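Local atomic coordinates of glycoside hydrolase family 81 (Clostridium thermocellum, PDB entry 6FOP), a protein that degrades beta-1,3-glucans such as laminarin, probably by cleaving their internal linkages, as part of the cellulosome. Residues Trp232-Thr237 against Leu519-Tyr524; Trp507-Gly512 against Asp669-Ser674. All coordinates share one frame; numbering follows the deposited sequence.

Interaction 1 of 2, residues Trp232-Thr237 against Leu519-Tyr524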
ATOM      1  N   TRP A 232       2.566 -15.025   3.459  1.00 14.27           N
ATOM      2  CA  TRP A 232       2.925 -14.425   4.748  1.00 14.11           C
ATOM      3  C   TRP A 232       2.574 -15.333   5.907  1.00 14.38           C
ATOM      4  O   TRP A 232       1.700 -16.199   5.794  1.00 15.23           O
ATOM      5  CB  TRP A 232       2.254 -13.059   4.946  1.00 14.95           C
ATOM      6  CG  TRP A 232       0.791 -13.080   4.826  1.00 13.97           C
ATOM      7  CD1 TRP A 232      -0.119 -13.365   5.823  1.00 14.29           C
ATOM      8  CD2 TRP A 232       0.022 -12.804   3.656  1.00 14.18           C
ATOM      9  NE1 TRP A 232      -1.378 -13.277   5.333  1.00 15.24           N
ATOM     10  CE2 TRP A 232      -1.334 -12.936   4.009  1.00 15.09           C
ATOM     11  CE3 TRP A 232       0.353 -12.446   2.335  1.00 14.80           C
ATOM     12  CZ2 TRP A 232      -2.361 -12.749   3.086  1.00 15.25           C
ATOM     13  CZ3 TRP A 232      -0.663 -12.243   1.444  1.00 15.75           C
ATOM     14  CH2 TRP A 232      -2.005 -12.401   1.818  1.00 16.51           C
ATOM     15  N   SER A 233       3.253 -15.087   7.028  1.00 14.81           N
ATOM     16  CA  SER A 233       2.991 -15.811   8.260  0.72 15.71           C
ATOM     17  C   SER A 233       3.234 -14.928   9.478  1.00 15.89           C
ATOM     18  O   SER A 233       4.316 -14.340   9.598  1.00 15.66           O
ATOM     19  CB  SER A 233       3.884 -17.059   8.316  0.72 17.73           C
ATOM     20  OG  SER A 233       3.674 -17.750   9.534  0.72 21.01           O
ATOM     21  N   TYR A 234       2.240 -14.831  10.358  1.00 15.48           N
ATOM     22  CA  TYR A 234       2.379 -14.181  11.652  1.00 16.08           C
ATOM     23  C   TYR A 234       2.725 -15.269  12.651  1.00 16.45           C
ATOM     24  O   TYR A 234       1.982 -16.261  12.785  1.00 17.82           O
ATOM     25  CB  TYR A 234       1.062 -13.518  12.047  1.00 15.63           C
ATOM     26  CG  TYR A 234       0.966 -13.041  13.483  1.00 15.57           C
ATOM     27  CD1 TYR A 234       1.927 -12.206  14.049  1.00 15.07           C
ATOM     28  CD2 TYR A 234      -0.100 -13.444  14.286  1.00 15.41           C
ATOM     29  CE1 TYR A 234       1.803 -11.744  15.368  1.00 14.69           C
ATOM     30  CE2 TYR A 234      -0.238 -12.997  15.584  1.00 16.39           C
ATOM     31  CZ  TYR A 234       0.719 -12.175  16.134  1.00 14.32           C
ATOM     32  OH  TYR A 234       0.519 -11.737  17.439  1.00 15.62           O
ATOM     33  N   ASN A 235       3.837 -15.089  13.349  1.00 17.18           N
ATOM     34  CA  ASN A 235       4.239 -15.961  14.447  1.00 19.09           C
ATOM     35  C   ASN A 235       3.884 -15.296  15.755  1.00 18.66           C
ATOM     36  O   ASN A 235       4.543 -14.360  16.187  1.00 18.45           O
ATOM     37  CB  ASN A 235       5.732 -16.249  14.377  1.00 19.32           C
ATOM     38  CG  ASN A 235       6.160 -17.293  15.376  1.00 21.90           C
ATOM     39  OD1 ASN A 235       5.640 -17.345  16.487  1.00 25.21           O
ATOM     40  ND2 ASN A 235       7.118 -18.127  15.003  1.00 24.66           N
ATOM     41  N   GLU A 236       2.814 -15.784  16.368  1.00 18.95           N
ATOM     42  CA  GLU A 236       2.295 -15.147  17.577  1.00 19.79           C
ATOM     43  C   GLU A 236       3.259 -15.228  18.753  1.00 19.86           C
ATOM     44  O   GLU A 236       3.342 -14.288  19.550  1.00 23.73           O
ATOM     45  CB  GLU A 236       0.946 -15.727  17.975  1.00 21.86           C
ATOM     46  CG  GLU A 236       0.248 -14.937  19.098  1.00 23.45           C
ATOM     47  CD  GLU A 236      -1.075 -15.534  19.446  1.00 25.18           C
ATOM     48  OE1 GLU A 236      -1.517 -16.462  18.738  1.00 32.28           O
ATOM     49  OE2 GLU A 236      -1.684 -15.117  20.437  1.00 24.14           O
ATOM     50  N   THR A 237       3.957 -16.346  18.866  0.71 21.03           N
ATOM     51  CA  THR A 237       4.923 -16.553  19.917  0.71 23.69           C
ATOM     52  C   THR A 237       6.074 -15.559  19.811  0.71 22.62           C
ATOM     53  O   THR A 237       6.442 -14.937  20.806  0.71 25.59           O
ATOM     54  CB  THR A 237       5.440 -18.006  19.894  0.71 26.39           C
ATOM     55  OG1 THR A 237       4.326 -18.902  20.074  0.71 28.47           O
ATOM     56  CG2 THR A 237       6.472 -18.233  20.989  0.71 28.42           C
ATOM     57  N   LEU A 519      -3.836 -11.574   7.883  1.00 13.00           N
ATOM     58  CA  LEU A 519      -3.872 -10.677   6.718  1.00 13.44           C
ATOM     59  C   LEU A 519      -3.657  -9.237   7.180  1.00 11.75           C
ATOM     60  O   LEU A 519      -2.836  -8.494   6.617  1.00 13.01           O
ATOM     61  CB  LEU A 519      -5.208 -10.813   5.992  1.00 14.17           C
ATOM     62  CG  LEU A 519      -5.568  -9.744   4.945  1.00 13.88           C
ATOM     63  CD1 LEU A 519      -4.682  -9.830   3.718  1.00 14.14           C
ATOM     64  CD2 LEU A 519      -7.039  -9.825   4.575  1.00 16.21           C
ATOM     65  N   GLY A 520      -4.418  -8.817   8.181  1.00 12.25           N
ATOM     66  CA  GLY A 520      -4.265  -7.472   8.728  1.00 12.65           C
ATOM     67  C   GLY A 520      -2.865  -7.197   9.235  1.00 11.38           C
ATOM     68  O   GLY A 520      -2.320  -6.105   9.008  1.00 12.16           O
ATOM     69  N   ILE A 521      -2.294  -8.153   9.963  1.00 12.45           N
ATOM     70  CA  ILE A 521      -0.954  -8.005  10.506  1.00 13.14           C
ATOM     71  C   ILE A 521       0.054  -7.861   9.379  1.00 12.36           C
ATOM     72  O   ILE A 521       0.957  -7.024   9.438  1.00 12.85           O
ATOM     73  CB  ILE A 521      -0.615  -9.110  11.518  1.00 13.80           C
ATOM     74  CG1 ILE A 521      -1.541  -8.978  12.732  1.00 13.76           C
ATOM     75  CG2 ILE A 521       0.858  -9.068  11.913  1.00 15.30           C
ATOM     76  CD1 ILE A 521      -1.447 -10.114  13.720  1.00 14.94           C
ATOM     77  N   TYR A 522      -0.093  -8.681   8.351  1.00 12.32           N
ATOM     78  CA  TYR A 522       0.742  -8.582   7.141  1.00 12.19           C
ATOM     79  C   TYR A 522       0.687  -7.189   6.512  1.00 12.04           C
ATOM     80  O   TYR A 522       1.718  -6.523   6.259  1.00 12.03           O
ATOM     81  CB  TYR A 522       0.322  -9.681   6.145  1.00 12.72           C
ATOM     82  CG  TYR A 522       0.745  -9.456   4.692  1.00 12.20           C
ATOM     83  CD1 TYR A 522       2.079  -9.564   4.315  1.00 12.03           C
ATOM     84  CD2 TYR A 522      -0.172  -9.088   3.724  1.00 13.14           C
ATOM     85  CE1 TYR A 522       2.481  -9.351   3.002  1.00 12.48           C
ATOM     86  CE2 TYR A 522       0.238  -8.849   2.416  1.00 13.76           C
ATOM     87  CZ  TYR A 522       1.546  -8.987   2.069  1.00 13.13           C
ATOM     88  OH  TYR A 522       1.931  -8.744   0.768  1.00 14.97           O
ATOM     89  N   LEU A 523      -0.534  -6.730   6.246  1.00 11.50           N
ATOM     90  CA  LEU A 523      -0.708  -5.414   5.614  1.00 11.92           C
ATOM     91  C   LEU A 523      -0.188  -4.281   6.466  1.00 11.91           C
ATOM     92  O   LEU A 523       0.528  -3.400   5.989  1.00 12.46           O
ATOM     93  CB  LEU A 523      -2.172  -5.197   5.240  1.00 12.44           C
ATOM     94  CG  LEU A 523      -2.759  -6.198   4.239  1.00 12.46           C
ATOM     95  CD1 LEU A 523      -4.282  -6.103   4.203  1.00 13.29           C
ATOM     96  CD2 LEU A 523      -2.183  -5.949   2.840  1.00 13.72           C
ATOM     97  N   TYR A 524      -0.615  -4.271   7.721  1.00 11.89           N
ATOM     98  CA  TYR A 524      -0.250  -3.222   8.652  1.00 11.53           C
ATOM     99  C   TYR A 524       1.250  -3.128   8.849  1.00 12.16           C
ATOM    100  O   TYR A 524       1.854  -2.055   8.715  1.00 12.27           O
ATOM    101  CB  TYR A 524      -0.945  -3.500   9.999  1.00 11.96           C
ATOM    102  CG  TYR A 524      -0.560  -2.557  11.118  1.00 11.85           C
ATOM    103  CD1 TYR A 524      -1.177  -1.322  11.280  1.00 12.16           C
ATOM    104  CD2 TYR A 524       0.452  -2.892  11.998  1.00 12.09           C
ATOM    105  CE1 TYR A 524      -0.788  -0.464  12.308  1.00 13.23           C
ATOM    106  CE2 TYR A 524       0.818  -2.047  13.034  1.00 13.89           C
ATOM    107  CZ  TYR A 524       0.204  -0.833  13.182  1.00 13.06           C
ATOM    108  OH  TYR A 524       0.589  -0.010  14.203  1.00 14.80           O
TER
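One face of the Trp-232 indole carries the Tyr-522 ring in an offset stack, the centroids of the indole six-membered ring and the tyrosine ring 4.1 Å apart and the planes 11° from parallel; Leu-519 CD1 meets Trp-232 CZ2 obliquely at 3.8 Å. The Tyr-234 ring has Ile-521 CD1 over the centre of one face and CA of Glu-236, two residues on in its own chain, toward the rim of the opposite face. Strand 223-235, an outer strand of a three-stranded antiparallel sheet, thus packs on helix 514-534 of the C-terminal (alpha/alpha)6-barrel domain characteristic of family 81. Strand 232-235 and helix 519-524 run nearly crosswise, their axes at 102°. Trp-232 and Tyr-234, alternate residues of the strand, both face the helix, where adjacent Ile-521 and Tyr-522 receive them. With CG of Trp-232 placed between its backbone N and carbonyl carbon (chi1 56°), the indole lies flat over the Tyr-522 ring, and Tyr-522 CB rests above the five-membered ring, 3.8 Å from its centroid. Phe-470, one of the residues of a calcium site, meets the Tyr-522 ring at a steep angle. Ile-521 CD1 stands 3.6 Å from the Tyr-234 ring centroid, a CH-pi contact, while CG2 of Ile-521 lies 3.9 Å from CD1 of Tyr-234.

Interaction 2 of 2, residues Trp507-Gly512 against Asp669-Ser674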
ATOM      1  N   TRP A 507     -10.887  -6.724  13.526  1.00 12.84           N
ATOM      2  CA  TRP A 507     -12.000  -7.575  13.116  1.00 14.27           C
ATOM      3  C   TRP A 507     -11.671  -9.054  13.213  1.00 14.50           C
ATOM      4  O   TRP A 507     -12.434  -9.846  13.738  1.00 15.02           O
ATOM      5  CB  TRP A 507     -12.413  -7.225  11.676  1.00 14.50           C
ATOM      6  CG  TRP A 507     -13.498  -8.097  11.168  1.00 14.84           C
ATOM      7  CD1 TRP A 507     -13.356  -9.218  10.397  1.00 15.68           C
ATOM      8  CD2 TRP A 507     -14.900  -7.976  11.427  1.00 15.38           C
ATOM      9  NE1 TRP A 507     -14.577  -9.797  10.164  1.00 16.90           N
ATOM     10  CE2 TRP A 507     -15.539  -9.066  10.793  1.00 15.78           C
ATOM     11  CE3 TRP A 507     -15.684  -7.059  12.143  1.00 15.94           C
ATOM     12  CZ2 TRP A 507     -16.926  -9.239  10.814  1.00 16.33           C
ATOM     13  CZ3 TRP A 507     -17.043  -7.244  12.176  1.00 15.81           C
ATOM     14  CH2 TRP A 507     -17.653  -8.327  11.517  1.00 16.04           C
ATOM     15  N   GLY A 508     -10.520  -9.431  12.683  1.00 14.40           N
ATOM     16  CA  GLY A 508     -10.102 -10.811  12.719  1.00 15.15           C
ATOM     17  C   GLY A 508      -9.944 -11.340  14.122  1.00 15.37           C
ATOM     18  O   GLY A 508     -10.431 -12.413  14.453  1.00 15.98           O
ATOM     19  N   GLU A 509      -9.310 -10.572  14.984  1.00 14.93           N
ATOM     20  CA  GLU A 509      -9.147 -11.028  16.342  1.00 16.19           C
ATOM     21  C   GLU A 509     -10.489 -11.054  17.080  1.00 16.29           C
ATOM     22  O   GLU A 509     -10.771 -12.006  17.805  1.00 17.56           O
ATOM     23  CB  GLU A 509      -8.140 -10.143  17.076  1.00 18.43           C
ATOM     24  CG  GLU A 509      -7.800 -10.595  18.486  1.00 19.93           C
ATOM     25  CD  GLU A 509      -7.093 -11.925  18.592  1.00 19.75           C
ATOM     26  OE1 GLU A 509      -6.685 -12.558  17.575  1.00 20.96           O
ATOM     27  OE2 GLU A 509      -6.947 -12.380  19.730  1.00 23.36           O
ATOM     28  N   ALA A 510     -11.335 -10.045  16.864  1.00 15.51           N
ATOM     29  CA  ALA A 510     -12.640  -9.999  17.548  1.00 15.71           C
ATOM     30  C   ALA A 510     -13.539 -11.164  17.170  1.00 16.00           C
ATOM     31  O   ALA A 510     -14.335 -11.629  17.980  1.00 17.55           O
ATOM     32  CB  ALA A 510     -13.360  -8.706  17.233  1.00 16.85           C
ATOM     33  N   THR A 511     -13.444 -11.611  15.920  1.00 16.17           N
ATOM     34  CA  THR A 511     -14.304 -12.681  15.418  1.00 18.12           C
ATOM     35  C   THR A 511     -13.651 -14.050  15.472  1.00 17.47           C
ATOM     36  O   THR A 511     -14.262 -15.044  15.059  1.00 21.41           O
ATOM     37  CB  THR A 511     -14.793 -12.375  13.991  1.00 17.72           C
ATOM     38  OG1 THR A 511     -13.672 -12.273  13.111  1.00 17.49           O
ATOM     39  CG2 THR A 511     -15.620 -11.078  13.932  1.00 19.02           C
ATOM     40  N   GLY A 512     -12.432 -14.137  16.006  1.00 17.96           N
ATOM     41  CA  GLY A 512     -11.714 -15.414  16.069  1.00 19.86           C
ATOM     42  C   GLY A 512     -11.277 -15.994  14.739  1.00 19.38           C
ATOM     43  O   GLY A 512     -11.176 -17.217  14.609  1.00 21.83           O
ATOM     44  N   ASP A 669       3.778 -12.027  23.215  1.00 15.21           N
ATOM     45  CA  ASP A 669       3.192 -13.203  22.561  1.00 15.64           C
ATOM     46  C   ASP A 669       1.659 -13.152  22.421  1.00 14.94           C
ATOM     47  O   ASP A 669       0.944 -14.130  22.673  1.00 16.16           O
ATOM     48  CB  ASP A 669       3.659 -14.497  23.236  1.00 17.26           C
ATOM     49  CG  ASP A 669       3.192 -14.649  24.676  1.00 17.50           C
ATOM     50  OD1 ASP A 669       2.553 -13.725  25.237  1.00 17.27           O
ATOM     51  OD2 ASP A 669       3.528 -15.709  25.245  1.00 20.30           O
ATOM     52  N   THR A 670       1.157 -11.993  22.001  1.00 14.84           N
ATOM     53  CA  THR A 670      -0.275 -11.779  21.809  1.00 15.22           C
ATOM     54  C   THR A 670      -0.470 -10.712  20.730  1.00 15.09           C
ATOM     55  O   THR A 670       0.430  -9.916  20.510  1.00 15.12           O
ATOM     56  CB  THR A 670      -0.946 -11.395  23.163  1.00 15.71           C
ATOM     57  OG1 THR A 670      -2.328 -11.712  23.136  1.00 16.67           O
ATOM     58  CG2 THR A 670      -0.729  -9.934  23.496  1.00 16.10           C
ATOM     59  N   PRO A 671      -1.658 -10.669  20.074  1.00 15.03           N
ATOM     60  CA  PRO A 671      -1.770  -9.702  18.964  1.00 15.95           C
ATOM     61  C   PRO A 671      -2.110  -8.280  19.400  1.00 14.37           C
ATOM     62  O   PRO A 671      -1.743  -7.350  18.702  1.00 14.79           O
ATOM     63  CB  PRO A 671      -2.892 -10.250  18.087  1.00 17.09           C
ATOM     64  CG  PRO A 671      -3.438 -11.437  18.774  1.00 21.76           C
ATOM     65  CD  PRO A 671      -2.624 -11.775  19.976  1.00 16.76           C
ATOM     66  N   LEU A 672      -2.813  -8.094  20.525  1.00 14.27           N
ATOM     67  CA  LEU A 672      -3.312  -6.767  20.906  1.00 14.33           C
ATOM     68  C   LEU A 672      -2.606  -6.342  22.189  1.00 14.34           C
ATOM     69  O   LEU A 672      -2.964  -6.756  23.288  1.00 15.05           O
ATOM     70  CB  LEU A 672      -4.822  -6.773  21.050  1.00 15.30           C
ATOM     71  CG  LEU A 672      -5.624  -7.308  19.854  1.00 14.97           C
ATOM     72  CD1 LEU A 672      -7.124  -7.266  20.175  1.00 16.03           C
ATOM     73  CD2 LEU A 672      -5.307  -6.559  18.587  1.00 15.85           C
ATOM     74  N   TYR A 673      -1.578  -5.528  22.029  1.00 14.01           N
ATOM     75  CA  TYR A 673      -0.804  -5.004  23.137  1.00 14.25           C
ATOM     76  C   TYR A 673      -0.102  -3.728  22.706  1.00 13.63           C
ATOM     77  O   TYR A 673      -0.020  -3.428  21.516  1.00 14.25           O
ATOM     78  CB  TYR A 673       0.227  -6.010  23.647  1.00 13.90           C
ATOM     79  CG  TYR A 673       1.390  -6.264  22.698  1.00 15.05           C
ATOM     80  CD1 TYR A 673       1.282  -7.184  21.653  1.00 14.72           C
ATOM     81  CD2 TYR A 673       2.603  -5.626  22.890  1.00 15.24           C
ATOM     82  CE1 TYR A 673       2.363  -7.425  20.801  1.00 15.87           C
ATOM     83  CE2 TYR A 673       3.683  -5.857  22.065  1.00 15.55           C
ATOM     84  CZ  TYR A 673       3.575  -6.773  21.037  1.00 14.48           C
ATOM     85  OH  TYR A 673       4.694  -6.996  20.266  1.00 17.07           O
ATOM     86  N   SER A 674       0.400  -2.993  23.689  1.00 13.66           N
ATOM     87  CA  SER A 674       1.410  -1.947  23.463  1.00 14.25           C
ATOM     88  C   SER A 674       2.179  -1.713  24.758  1.00 15.20           C
ATOM     89  O   SER A 674       1.633  -1.910  25.869  1.00 15.88           O
ATOM     90  CB  SER A 674       0.831  -0.634  22.916  1.00 15.58           C
ATOM     91  OG  SER A 674       0.385  -0.775  21.575  1.00 17.77           O
TER
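Glu-509 OE1 is held by a salt bridge to Arg-517 NH1 of the following helix and packs against the Pro-671 ring, 3.6 Å from its CG. That carbon also lies 3.7 Å from Glu-509 CD and 3.8 Å from Glu-509 OE2, so it sits over the flat face of the carboxylate. The apolar part of the glutamate is used as well: Glu-509 CG touches Leu-672 CD1 at 3.8 Å, the two side chains passing in opposite directions. The glutamate side chain leaves the helix with CG anti to the backbone N (chi1 -175°) and then bends at chi2 (65°), which lets its methylene meet the leucine while its carboxylate faces the proline. Across the segments the contact is therefore van der Waals. Helix 494-511 of the (alpha/alpha)6 barrel meets here the loop that leads into strand 673-678 of the C-terminal antiparallel sheet; Leu-672 is tied into that sheet by backbone bonds with Tyr-687. The helix terminates in a Schellman motif, with Gly-512 at positive phi and its N bonded to Glu-509 O at 3.2 Å. In the same last turn Trp-507 O accepts two bonds from opposite faces of its carbonyl plane, from Thr-511 N at 3.0 Å and from Thr-511 OG1 at 2.8 Å. Thr-511 CG2 then lies over the centre of the Trp-507 ring, whose NE1 is hydrogen-bonded to Glu-448 OE2.

How the interactions relate
The two interactions adjoin, their centres about 11 Å apart, and use consecutive helices: 494-511 in interaction 2 and 514-534 in interaction 1. They touch chiefly at Pro-671, since Tyr-234 OH packs 3.4 Å from its CA and Glu-236 OE2 3.5 Å from its CD. Arg-517 joins them a second way, pairing with Glu-509 while touching the side chain of Tyr-234. Sheet strand 223-235 and the loop before strand 673-678 thus meet each other as well as the helical hairpin. Interaction 1 lies nearer the centre of the chain (about 15 Å, against about 22 Å), and the Tyr-522 side chain is about 9 Å from a bound calcium ion.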